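Local coordinates for protein multi-copper Oxidase CueO (Ochrobactrum, PDB 6EVG) that probably couples the one-electron oxidation of phenolic substrates to the reduction of oxygen, as a laccase-like multicopper oxidase active on lignin model compounds and lignosulfonate, at residues A[169-177]-A[220-231]; A[205-216]-A[297-307]. One frame throughout, in Å; residues are numbered along the deposited sequence.

Contact 1 (A[169-177]-A[220-231])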
loop_
_atom_site.group_PDB
_atom_site.type_symbol
_atom_site.label_atom_id
_atom_site.label_comp_id
_atom_site.label_asym_id
_atom_site.label_seq_id
_atom_site.Cartn_x
_atom_site.Cartn_y
_atom_site.Cartn_z
ATOM N N ASP A 169 -16.773 -3.241 -13.681
ATOM C CA ASP A 169 -17.332 -2.887 -12.395
ATOM C C ASP A 169 -16.427 -3.257 -11.215
ATOM O O ASP A 169 -16.834 -3.174 -10.106
ATOM C CB ASP A 169 -18.751 -3.479 -12.205
ATOM C CG ASP A 169 -18.767 -4.967 -12.163
ATOM O OD1 ASP A 169 -17.681 -5.594 -12.159
ATOM O OD2 ASP A 169 -19.902 -5.537 -12.122
ATOM N N ASP A 170 -15.163 -3.589 -11.511
ATOM C CA ASP A 170 -14.138 -3.908 -10.497
ATOM C C ASP A 170 -12.878 -3.201 -11.007
ATOM O O ASP A 170 -12.253 -3.681 -11.952
ATOM C CB ASP A 170 -13.985 -5.409 -10.385
ATOM C CG ASP A 170 -12.953 -5.838 -9.388
ATOM O OD1 ASP A 170 -12.441 -4.983 -8.605
ATOM O OD2 ASP A 170 -12.671 -7.078 -9.315
ATOM N N ILE A 171 -12.564 -2.049 -10.405
ATOM C CA ILE A 171 -11.602 -1.137 -10.943
ATOM C C ILE A 171 -10.577 -0.761 -9.869
ATOM O O ILE A 171 -10.942 -0.301 -8.807
ATOM C CB ILE A 171 -12.293 0.187 -11.433
ATOM C CG1 ILE A 171 -13.354 -0.148 -12.509
ATOM C CG2 ILE A 171 -11.285 1.170 -11.955
ATOM C CD1 ILE A 171 -14.267 0.985 -12.845
ATOM N N PRO A 172 -9.275 -0.968 -10.156
ATOM C CA PRO A 172 -8.231 -0.537 -9.207
ATOM C C PRO A 172 -7.907 0.935 -9.415
ATOM O O PRO A 172 -7.840 1.410 -10.551
ATOM C CB PRO A 172 -7.035 -1.420 -9.584
ATOM C CG PRO A 172 -7.202 -1.607 -11.063
ATOM C CD PRO A 172 -8.697 -1.632 -11.330
ATOM N N LEU A 173 -7.681 1.618 -8.265
ATOM C CA LEU A 173 -7.307 3.036 -8.263
ATOM C C LEU A 173 -6.057 3.190 -7.411
ATOM O O LEU A 173 -6.108 3.045 -6.181
ATOM C CB LEU A 173 -8.401 3.929 -7.668
ATOM C CG LEU A 173 -9.790 3.826 -8.348
ATOM C CD1 LEU A 173 -10.776 4.747 -7.567
ATOM C CD2 LEU A 173 -9.760 4.178 -9.822
ATOM N N VAL A 174 -4.951 3.546 -8.048
ATOM C CA VAL A 174 -3.690 3.791 -7.353
ATOM C C VAL A 174 -3.522 5.312 -7.264
ATOM O O VAL A 174 -3.295 6.001 -8.278
ATOM C CB VAL A 174 -2.485 3.147 -8.099
ATOM C CG1 VAL A 174 -1.214 3.448 -7.333
ATOM C CG2 VAL A 174 -2.728 1.661 -8.291
ATOM N N LEU A 175 -3.637 5.806 -6.034
ATOM C CA LEU A 175 -3.596 7.243 -5.761
ATOM C C LEU A 175 -2.150 7.654 -5.457
ATOM O O LEU A 175 -1.527 7.051 -4.553
ATOM C CB LEU A 175 -4.477 7.586 -4.566
ATOM C CG LEU A 175 -5.909 7.057 -4.562
ATOM C CD1 LEU A 175 -6.668 7.508 -3.321
ATOM C CD2 LEU A 175 -6.695 7.458 -5.827
ATOM N N GLN A 176 -1.638 8.660 -6.163
ATOM C CA GLN A 176 -0.275 9.140 -5.948
ATOM C C GLN A 176 -0.235 10.653 -6.135
ATOM O O GLN A 176 -1.231 11.295 -6.496
ATOM C CB GLN A 176 0.739 8.441 -6.849
ATOM C CG GLN A 176 0.825 6.957 -6.627
ATOM C CD GLN A 176 1.677 6.259 -7.645
ATOM O OE1 GLN A 176 1.438 6.379 -8.875
ATOM N NE2 GLN A 176 2.681 5.505 -7.161
ATOM N N ASP A 177 0.917 11.249 -5.871
ATOM C CA ASP A 177 1.167 12.640 -6.131
ATOM C C ASP A 177 2.527 12.864 -6.762
ATOM O O ASP A 177 3.398 11.989 -6.721
ATOM C CB ASP A 177 0.964 13.531 -4.894
ATOM C CG ASP A 177 1.900 13.327 -3.725
ATOM O OD1 ASP A 177 2.556 12.277 -3.664
ATOM O OD2 ASP A 177 1.953 14.245 -2.824
ATOM N N VAL A 220 -20.413 -0.622 -8.213
ATOM C CA VAL A 220 -19.056 -0.742 -8.706
ATOM C C VAL A 220 -18.116 -0.893 -7.530
ATOM O O VAL A 220 -18.203 -0.184 -6.545
ATOM C CB VAL A 220 -18.721 0.487 -9.570
ATOM C CG1 VAL A 220 -17.231 0.554 -9.946
ATOM C CG2 VAL A 220 -19.579 0.499 -10.809
ATOM N N ARG A 221 -17.159 -1.818 -7.681
ATOM C CA ARG A 221 -16.093 -2.053 -6.701
ATOM C C ARG A 221 -14.855 -1.278 -7.111
ATOM O O ARG A 221 -14.370 -1.452 -8.244
ATOM C CB ARG A 221 -15.832 -3.540 -6.659
ATOM C CG ARG A 221 -14.792 -4.073 -5.741
ATOM C CD ARG A 221 -14.764 -5.643 -5.965
ATOM N NE ARG A 221 -13.970 -6.333 -4.986
ATOM C CZ ARG A 221 -13.927 -7.671 -4.988
ATOM N NH1 ARG A 221 -14.655 -8.353 -5.899
ATOM N NH2 ARG A 221 -13.183 -8.288 -4.095
ATOM N N LEU A 222 -14.355 -0.453 -6.193
ATOM C CA LEU A 222 -13.104 0.293 -6.403
ATOM C C LEU A 222 -12.113 -0.265 -5.406
ATOM O O LEU A 222 -12.339 -0.288 -4.198
ATOM C CB LEU A 222 -13.328 1.796 -6.136
ATOM C CG LEU A 222 -14.456 2.450 -6.961
ATOM C CD1 LEU A 222 -14.675 3.896 -6.507
ATOM C CD2 LEU A 222 -14.157 2.403 -8.443
ATOM N N ARG A 223 -10.962 -0.728 -5.933
ATOM C CA ARG A 223 -9.896 -1.295 -5.118
ATOM C C ARG A 223 -8.836 -0.204 -5.025
ATOM O O ARG A 223 -8.111 0.066 -5.990
ATOM C CB ARG A 223 -9.365 -2.572 -5.708
ATOM C CG ARG A 223 -10.425 -3.647 -5.906
ATOM C CD ARG A 223 -9.837 -4.998 -6.077
ATOM N NE ARG A 223 -10.742 -5.986 -6.597
ATOM C CZ ARG A 223 -10.711 -7.285 -6.286
ATOM N NH1 ARG A 223 -10.029 -7.707 -5.219
ATOM N NH2 ARG A 223 -11.348 -8.113 -7.048
ATOM N N ILE A 224 -8.782 0.491 -3.867
ATOM C CA ILE A 224 -8.026 1.731 -3.723
ATOM C C ILE A 224 -6.730 1.438 -2.933
ATOM O O ILE A 224 -6.765 0.892 -1.854
ATOM C CB ILE A 224 -8.833 2.806 -2.999
ATOM C CG1 ILE A 224 -10.218 3.015 -3.706
ATOM C CG2 ILE A 224 -8.034 4.112 -2.981
ATOM C CD1 ILE A 224 -11.125 4.021 -2.994
ATOM N N LEU A 225 -5.618 1.844 -3.549
ATOM C CA LEU A 225 -4.285 1.779 -2.929
ATOM C C LEU A 225 -3.726 3.221 -2.864
ATOM O O LEU A 225 -3.765 3.953 -3.856
ATOM C CB LEU A 225 -3.346 0.936 -3.801
ATOM C CG LEU A 225 -1.845 1.061 -3.466
ATOM C CD1 LEU A 225 -1.461 0.493 -2.116
ATOM C CD2 LEU A 225 -1.051 0.362 -4.565
ATOM N N ASN A 226 -3.153 3.594 -1.695
ATOM C CA ASN A 226 -2.314 4.790 -1.650
ATOM C C ASN A 226 -0.873 4.371 -1.936
ATOM O O ASN A 226 -0.249 3.695 -1.120
ATOM C CB ASN A 226 -2.438 5.471 -0.284
ATOM C CG ASN A 226 -1.551 6.676 -0.197
ATOM O OD1 ASN A 226 -0.644 6.887 -0.972
ATOM N ND2 ASN A 226 -1.848 7.541 0.811
ATOM N N GLY A 227 -0.406 4.738 -3.139
ATOM C CA GLY A 227 0.942 4.428 -3.542
ATOM C C GLY A 227 1.925 5.616 -3.485
ATOM O O GLY A 227 2.999 5.539 -4.109
ATOM N N ALA A 228 1.550 6.669 -2.770
ATOM C CA ALA A 228 2.379 7.870 -2.703
ATOM C C ALA A 228 3.559 7.676 -1.718
ATOM O O ALA A 228 3.539 6.783 -0.874
ATOM C CB ALA A 228 1.549 9.044 -2.213
ATOM N N ASN A 229 4.564 8.562 -1.848
ATOM C CA ASN A 229 5.672 8.534 -0.899
ATOM C C ASN A 229 5.252 8.833 0.520
ATOM O O ASN A 229 5.829 8.310 1.465
ATOM C CB ASN A 229 6.764 9.529 -1.321
ATOM C CG ASN A 229 7.649 9.010 -2.428
ATOM O OD1 ASN A 229 7.180 8.461 -3.427
ATOM N ND2 ASN A 229 8.977 9.190 -2.251
ATOM N N ALA A 230 4.303 9.764 0.654
ATOM C CA ALA A 230 4.036 10.371 1.982
ATOM C C ALA A 230 2.619 10.873 2.172
ATOM O O ALA A 230 2.103 10.813 3.287
ATOM C CB ALA A 230 5.008 11.499 2.276
ATOM N N ARG A 231 2.014 11.429 1.132
ATOM C CA ARG A 231 0.705 12.058 1.228
ATOM C C ARG A 231 -0.329 11.072 1.738
ATOM O O ARG A 231 -0.419 9.946 1.217
ATOM C CB ARG A 231 0.279 12.553 -0.134
ATOM C CG ARG A 231 -1.080 13.218 -0.190
ATOM C CD ARG A 231 -1.392 13.836 -1.533
ATOM N NE ARG A 231 -0.582 14.990 -1.842
ATOM C CZ ARG A 231 -0.893 16.258 -1.550
ATOM N NH1 ARG A 231 -2.024 16.529 -0.903
ATOM N NH2 ARG A 231 -0.104 17.240 -1.915
HETATM O O HOH W 1 3.596 11.839 -1.228
HETATM O O HOH W 2 4.550 10.359 -4.081
#

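Contact 2 (A[205-216]-A[297-307])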
loop_
_atom_site.group_PDB
_atom_site.type_symbol
_atom_site.label_atom_id
_atom_site.label_comp_id
_atom_site.label_asym_id
_atom_site.label_seq_id
_atom_site.Cartn_x
_atom_site.Cartn_y
_atom_site.Cartn_z
ATOM N N VAL A 205 -4.020 9.452 -10.650
ATOM C CA VAL A 205 -4.676 8.154 -10.448
ATOM C C VAL A 205 -4.270 7.262 -11.595
ATOM O O VAL A 205 -4.393 7.612 -12.764
ATOM C CB VAL A 205 -6.204 8.268 -10.327
ATOM C CG1 VAL A 205 -6.822 6.913 -9.998
ATOM C CG2 VAL A 205 -6.615 9.340 -9.304
ATOM N N ASN A 206 -3.723 6.083 -11.238
ATOM C CA ASN A 206 -3.219 5.152 -12.250
ATOM C C ASN A 206 -2.305 5.839 -13.243
ATOM O O ASN A 206 -2.289 5.515 -14.425
ATOM C CB ASN A 206 -4.354 4.365 -12.942
ATOM C CG ASN A 206 -5.101 3.468 -11.984
ATOM O OD1 ASN A 206 -4.740 3.351 -10.800
ATOM N ND2 ASN A 206 -6.154 2.803 -12.484
ATOM N N GLY A 207 -1.455 6.732 -12.725
ATOM C CA GLY A 207 -0.439 7.359 -13.525
ATOM C C GLY A 207 -0.813 8.572 -14.321
ATOM O O GLY A 207 0.052 9.097 -15.061
ATOM N N ILE A 208 -1.983 9.125 -14.245
ATOM C CA ILE A 208 -2.507 10.264 -15.056
ATOM C C ILE A 208 -3.174 11.286 -14.142
ATOM O O ILE A 208 -3.840 10.943 -13.152
ATOM C CB ILE A 208 -3.744 9.695 -16.079
ATOM C CG1 ILE A 208 -3.219 8.580 -16.948
ATOM C CG2 ILE A 208 -4.437 10.798 -16.793
ATOM C CD1 ILE A 208 -2.113 9.016 -17.748
ATOM N N VAL A 209 -2.942 12.550 -14.544
ATOM C CA VAL A 209 -3.614 13.684 -13.891
ATOM C C VAL A 209 -5.083 13.710 -14.383
ATOM O O VAL A 209 -5.367 13.774 -15.564
ATOM C CB VAL A 209 -2.913 14.982 -14.199
ATOM C CG1 VAL A 209 -3.676 16.172 -13.527
ATOM C CG2 VAL A 209 -1.492 15.005 -13.715
ATOM N N SER A 210 -5.971 13.735 -13.412
ATOM C CA SER A 210 -7.406 13.953 -13.644
ATOM C C SER A 210 -8.018 13.067 -14.714
ATOM O O SER A 210 -8.658 13.542 -15.643
ATOM C CB SER A 210 -7.630 15.439 -13.868
ATOM O OG SER A 210 -7.296 16.123 -12.617
ATOM N N PRO A 211 -7.922 11.735 -14.572
ATOM C CA PRO A 211 -8.566 10.867 -15.534
ATOM C C PRO A 211 -10.080 10.798 -15.338
ATOM O O PRO A 211 -10.605 11.247 -14.300
ATOM C CB PRO A 211 -7.953 9.498 -15.231
ATOM C CG PRO A 211 -7.654 9.560 -13.746
ATOM C CD PRO A 211 -7.253 10.992 -13.494
ATOM N N GLU A 212 -10.739 10.205 -16.348
ATOM C CA GLU A 212 -12.173 9.983 -16.293
ATOM C C GLU A 212 -12.438 8.497 -16.519
ATOM O O GLU A 212 -11.927 7.889 -17.478
ATOM C CB GLU A 212 -12.877 10.801 -17.356
ATOM C CG GLU A 212 -14.377 10.821 -17.281
ATOM C CD GLU A 212 -14.983 11.942 -18.146
ATOM O OE1 GLU A 212 -14.831 13.134 -17.759
ATOM O OE2 GLU A 212 -15.540 11.609 -19.196
ATOM N N ALA A 213 -13.235 7.897 -15.642
ATOM C CA ALA A 213 -13.676 6.514 -15.742
ATOM C C ALA A 213 -15.130 6.462 -16.153
ATOM O O ALA A 213 -15.954 7.164 -15.579
ATOM C CB ALA A 213 -13.498 5.753 -14.454
ATOM N N ARG A 214 -15.465 5.591 -17.086
ATOM C CA ARG A 214 -16.863 5.272 -17.425
ATOM C C ARG A 214 -17.294 4.056 -16.663
ATOM O O ARG A 214 -16.549 3.069 -16.635
ATOM C CB ARG A 214 -17.008 5.098 -18.954
ATOM C CG ARG A 214 -16.593 6.341 -19.736
ATOM C CD ARG A 214 -16.835 6.226 -21.219
ATOM N NE ARG A 214 -18.252 6.380 -21.525
ATOM C CZ ARG A 214 -18.913 7.548 -21.542
ATOM N NH1 ARG A 214 -18.276 8.707 -21.308
ATOM N NH2 ARG A 214 -20.224 7.559 -21.789
ATOM N N VAL A 215 -18.484 4.115 -16.053
ATOM C CA VAL A 215 -18.948 3.013 -15.211
ATOM C C VAL A 215 -20.388 2.678 -15.564
ATOM O O VAL A 215 -21.145 3.556 -16.046
ATOM C CB VAL A 215 -18.827 3.339 -13.707
ATOM C CG1 VAL A 215 -17.356 3.337 -13.271
ATOM C CG2 VAL A 215 -19.519 4.642 -13.353
ATOM N N PRO A 216 -20.819 1.434 -15.333
ATOM C CA PRO A 216 -22.238 1.098 -15.460
ATOM C C PRO A 216 -23.075 1.771 -14.378
ATOM O O PRO A 216 -22.559 2.133 -13.317
ATOM C CB PRO A 216 -22.244 -0.430 -15.334
ATOM C CG PRO A 216 -21.030 -0.684 -14.443
ATOM C CD PRO A 216 -20.024 0.309 -14.814
ATOM N N HIS A 297 -9.264 17.800 -6.688
ATOM C CA HIS A 297 -9.807 16.831 -7.633
ATOM C C HIS A 297 -8.814 15.661 -7.849
ATOM O O HIS A 297 -7.622 15.889 -8.121
ATOM C CB HIS A 297 -10.044 17.515 -8.965
ATOM C CG HIS A 297 -10.708 16.657 -9.980
ATOM N ND1 HIS A 297 -12.060 16.418 -9.991
ATOM C CD2 HIS A 297 -10.185 15.981 -11.030
ATOM C CE1 HIS A 297 -12.325 15.616 -11.021
ATOM N NE2 HIS A 297 -11.212 15.349 -11.671
ATOM N N LEU A 298 -9.328 14.440 -7.756
ATOM C CA LEU A 298 -8.595 13.249 -8.167
ATOM C C LEU A 298 -8.983 12.751 -9.546
ATOM O O LEU A 298 -8.142 12.532 -10.400
ATOM C CB LEU A 298 -8.739 12.122 -7.139
ATOM C CG LEU A 298 -7.890 12.317 -5.864
ATOM C CD1 LEU A 298 -8.386 11.422 -4.755
ATOM C CD2 LEU A 298 -6.429 11.938 -6.174
ATOM N N MET A 299 -10.291 12.492 -9.759
ATOM C CA MET A 299 -10.763 11.915 -10.998
ATOM C C MET A 299 -12.270 12.067 -11.102
ATOM O O MET A 299 -12.914 12.458 -10.108
ATOM C CB MET A 299 -10.380 10.425 -11.103
ATOM C CG MET A 299 -11.032 9.566 -10.054
ATOM S SD MET A 299 -10.738 7.804 -10.254
ATOM C CE MET A 299 -11.637 7.456 -11.729
ATOM N N ARG A 300 -12.803 11.792 -12.278
ATOM C CA ARG A 300 -14.242 11.859 -12.520
ATOM C C ARG A 300 -14.787 10.509 -12.924
ATOM O O ARG A 300 -14.125 9.803 -13.666
ATOM C CB ARG A 300 -14.519 12.918 -13.602
ATOM C CG ARG A 300 -16.039 13.126 -13.873
ATOM C CD ARG A 300 -16.252 14.382 -14.663
ATOM N NE ARG A 300 -17.624 14.778 -14.835
ATOM C CZ ARG A 300 -18.444 15.397 -13.952
ATOM N NH1 ARG A 300 -18.117 15.572 -12.692
ATOM N NH2 ARG A 300 -19.664 15.787 -14.352
ATOM N N PHE A 301 -15.988 10.193 -12.466
ATOM C CA PHE A 301 -16.749 9.021 -12.906
ATOM C C PHE A 301 -17.953 9.525 -13.706
ATOM O O PHE A 301 -18.703 10.397 -13.245
ATOM C CB PHE A 301 -17.280 8.238 -11.703
ATOM C CG PHE A 301 -16.217 7.602 -10.897
ATOM C CD1 PHE A 301 -15.711 6.360 -11.260
ATOM C CD2 PHE A 301 -15.694 8.197 -9.783
ATOM C CE1 PHE A 301 -14.753 5.746 -10.514
ATOM C CE2 PHE A 301 -14.661 7.574 -9.037
ATOM C CZ PHE A 301 -14.225 6.344 -9.415
ATOM N N VAL A 302 -18.158 8.952 -14.881
ATOM C CA VAL A 302 -19.302 9.211 -15.726
ATOM C C VAL A 302 -20.025 7.881 -15.992
ATOM O O VAL A 302 -19.392 6.894 -16.210
ATOM C CB VAL A 302 -18.898 9.902 -17.009
ATOM C CG1 VAL A 302 -18.245 11.257 -16.772
ATOM C CG2 VAL A 302 -18.088 9.050 -17.902
ATOM N N VAL A 303 -21.332 7.894 -15.907
ATOM C CA VAL A 303 -22.117 6.692 -16.131
ATOM C C VAL A 303 -22.385 6.480 -17.598
ATOM O O VAL A 303 -22.797 7.406 -18.245
ATOM C CB VAL A 303 -23.430 6.726 -15.355
ATOM C CG1 VAL A 303 -24.223 5.458 -15.515
ATOM C CG2 VAL A 303 -23.116 6.936 -13.872
ATOM N N ASP A 304 -22.131 5.250 -18.068
ATOM C CA ASP A 304 -22.385 4.908 -19.465
ATOM C C ASP A 304 -23.600 4.041 -19.504
ATOM O O ASP A 304 -23.581 2.870 -19.071
ATOM C CB ASP A 304 -21.190 4.167 -20.089
ATOM C CG ASP A 304 -21.401 3.781 -21.555
ATOM O OD1 ASP A 304 -22.543 3.859 -22.059
ATOM O OD2 ASP A 304 -20.404 3.367 -22.199
ATOM N N ALA A 305 -24.625 4.624 -20.127
ATOM C CA ALA A 305 -25.916 4.022 -20.269
ATOM C C ALA A 305 -25.933 2.768 -21.137
ATOM O O ALA A 305 -26.922 2.049 -21.085
ATOM C CB ALA A 305 -26.912 5.059 -20.834
ATOM N N ALA A 306 -24.905 2.545 -21.962
ATOM C CA ALA A 306 -24.859 1.369 -22.848
ATOM C C ALA A 306 -24.466 0.087 -22.113
ATOM O O ALA A 306 -24.555 -1.005 -22.650
ATOM C CB ALA A 306 -23.872 1.607 -23.948
ATOM N N LEU A 307 -23.936 0.202 -20.911
ATOM C CA LEU A 307 -23.541 -0.944 -20.174
ATOM C C LEU A 307 -24.644 -1.465 -19.257
ATOM O O LEU A 307 -25.294 -0.695 -18.585
ATOM C CB LEU A 307 -22.323 -0.605 -19.328
ATOM C CG LEU A 307 -21.218 0.243 -19.982
ATOM C CD1 LEU A 307 -20.207 0.560 -18.943
ATOM C CD2 LEU A 307 -20.622 -0.419 -21.213
HETATM O O HOH W 3 -5.916 16.080 -10.218
HETATM O O HOH W 4 -5.678 13.556 -10.707
HETATM O O HOH W 5 -11.244 14.207 -14.251
#

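Contact 1 (A[169-177]-A[220-231])
The carboxylate of Asp170 meets the guanidinium of Arg223 edge to edge, with their planes 17° apart. Two nitrogens grip it side-on: Arg223 NE reaches Asp170 OD1 at 2.8 Å, and Arg223 NH2 reaches Asp170 OD2 at 2.8 Å. Each oxygen uses its syn lone pair, and both bonds are nearly straight. Asp170 CG stands anti to its backbone N (chi1 179°), and the extended Arg223 chain brings its NE side up to it. Arg221 NH2 lies over one face of the Arg223 guanidinium, toward its rim. In turn Arg223 NH2 sits over the centre of the Arg221 guanidinium. The acids around them, Asp170 with Arg223 and Glu271 and Asp157 with Arg221, would probably offset the like charges. The Arg231 guanidinium receives Asp177 differently. Its NE bonds Asp177 OD2 at 2.8 Å, in the guanidinium plane but from above the carboxylate plane, and the two planes stand 83° apart.

Between these bridges, strands 170-177 and 220-226 run parallel as neighbours in a sheet of the middle cupredoxin-like domain of a multicopper oxidase. Seven backbone hydrogen bonds join them from Arg221 N to Gly227 N. On one face Leu173 CD1 lies 4.1 Å from Leu222 CD1. Further along that face Leu175 CD1 packs 3.7 Å from Ile224 CG2. On the other face Val174 and Leu225 lie side by side.

Past Asn226 the second strand turns off. Asn226 OD1 accepts from Ala228 N, an Asx turn, and its ND2 bonds Arg231 O. Gln176 NE2 meets Gly227 O at 3.1 Å from above the carbonyl plane, while Gln176 OE1 bonds Tyr63. Two waters on Asp177 OD1 reach Asn229 N and Arg231 N.

Contact 2 (A[205-216]-A[297-307])
Strands 212-215 and 297-303 run parallel, and five backbone hydrogen bonds join them, from Arg300 N on Pro211 O to Asp304 N on Val215 O. On the buried face Ala213 CB touches both Met299 CE, at 3.7 Å, and Phe301 CD1. Met299 CG lies between its backbone N and carbonyl carbon (chi1 64°), and a bend at chi3 brings CE over one face of the Phe301 ring, toward its rim. Val215 CG1 meets the edge of that ring, 4.0 Å from Phe301 CD1. Val205 CG1 comes across Met299 SD at about a right angle.

The other face is more polar. Val302 CG1 packs 3.6 Å from Glu212 CD, and Val302 CG2 lies 3.4 Å from Arg214 NH1. The Arg214 chain bends at chi3 and turns its guanidinium edge to Asp304. The salt bridge is long, 3.8 Å from Arg214 NE to Asp304 OD2. Glu212 lies beside Arg300, but the salt bridge of Arg300 is with Asp283.

At the start of the pair, Ser210 OG lies near the plane of the His297 ring, 3.3 Å from His297 CD2. Three waters bridge the segments here. One joins Ser210 OG to His297 O, one joins Ser210 N to Leu298 O, and one joins Pro211 O to His297 NE2.

Strand 212-215 is the outermost strand of its sheet within the chain, and 297-303 lies between it and strand 282-287. Leu298 and Met299 both face Leu284 there, forming a classic beta bulge. Against the face of Ala213 and Val215 lies strand 170-178, with Ile171 on Val215.

How the contacts relate
Contact 1 is core and contact 2 is nearer the surface. Both pair parallel strands, but in different sheets of the same domain, packed against each other. Segment 205-216 starts in the sheet of contact 1 and crosses to the other. The chain links them directly, because strand 212-215 is followed by strand 219-226. Asn206 ties them together: its OD1 and ND2 probably bond Val174 N and Pro172 O, on the strand of contact 1. Leu173 CD2 also packs on Met299 SD at 3.8 Å. Contact 1 encloses its charges in close salt bridges at both ends. Contact 2 has one long salt bridge on its more exposed face; waters bridge an end of each.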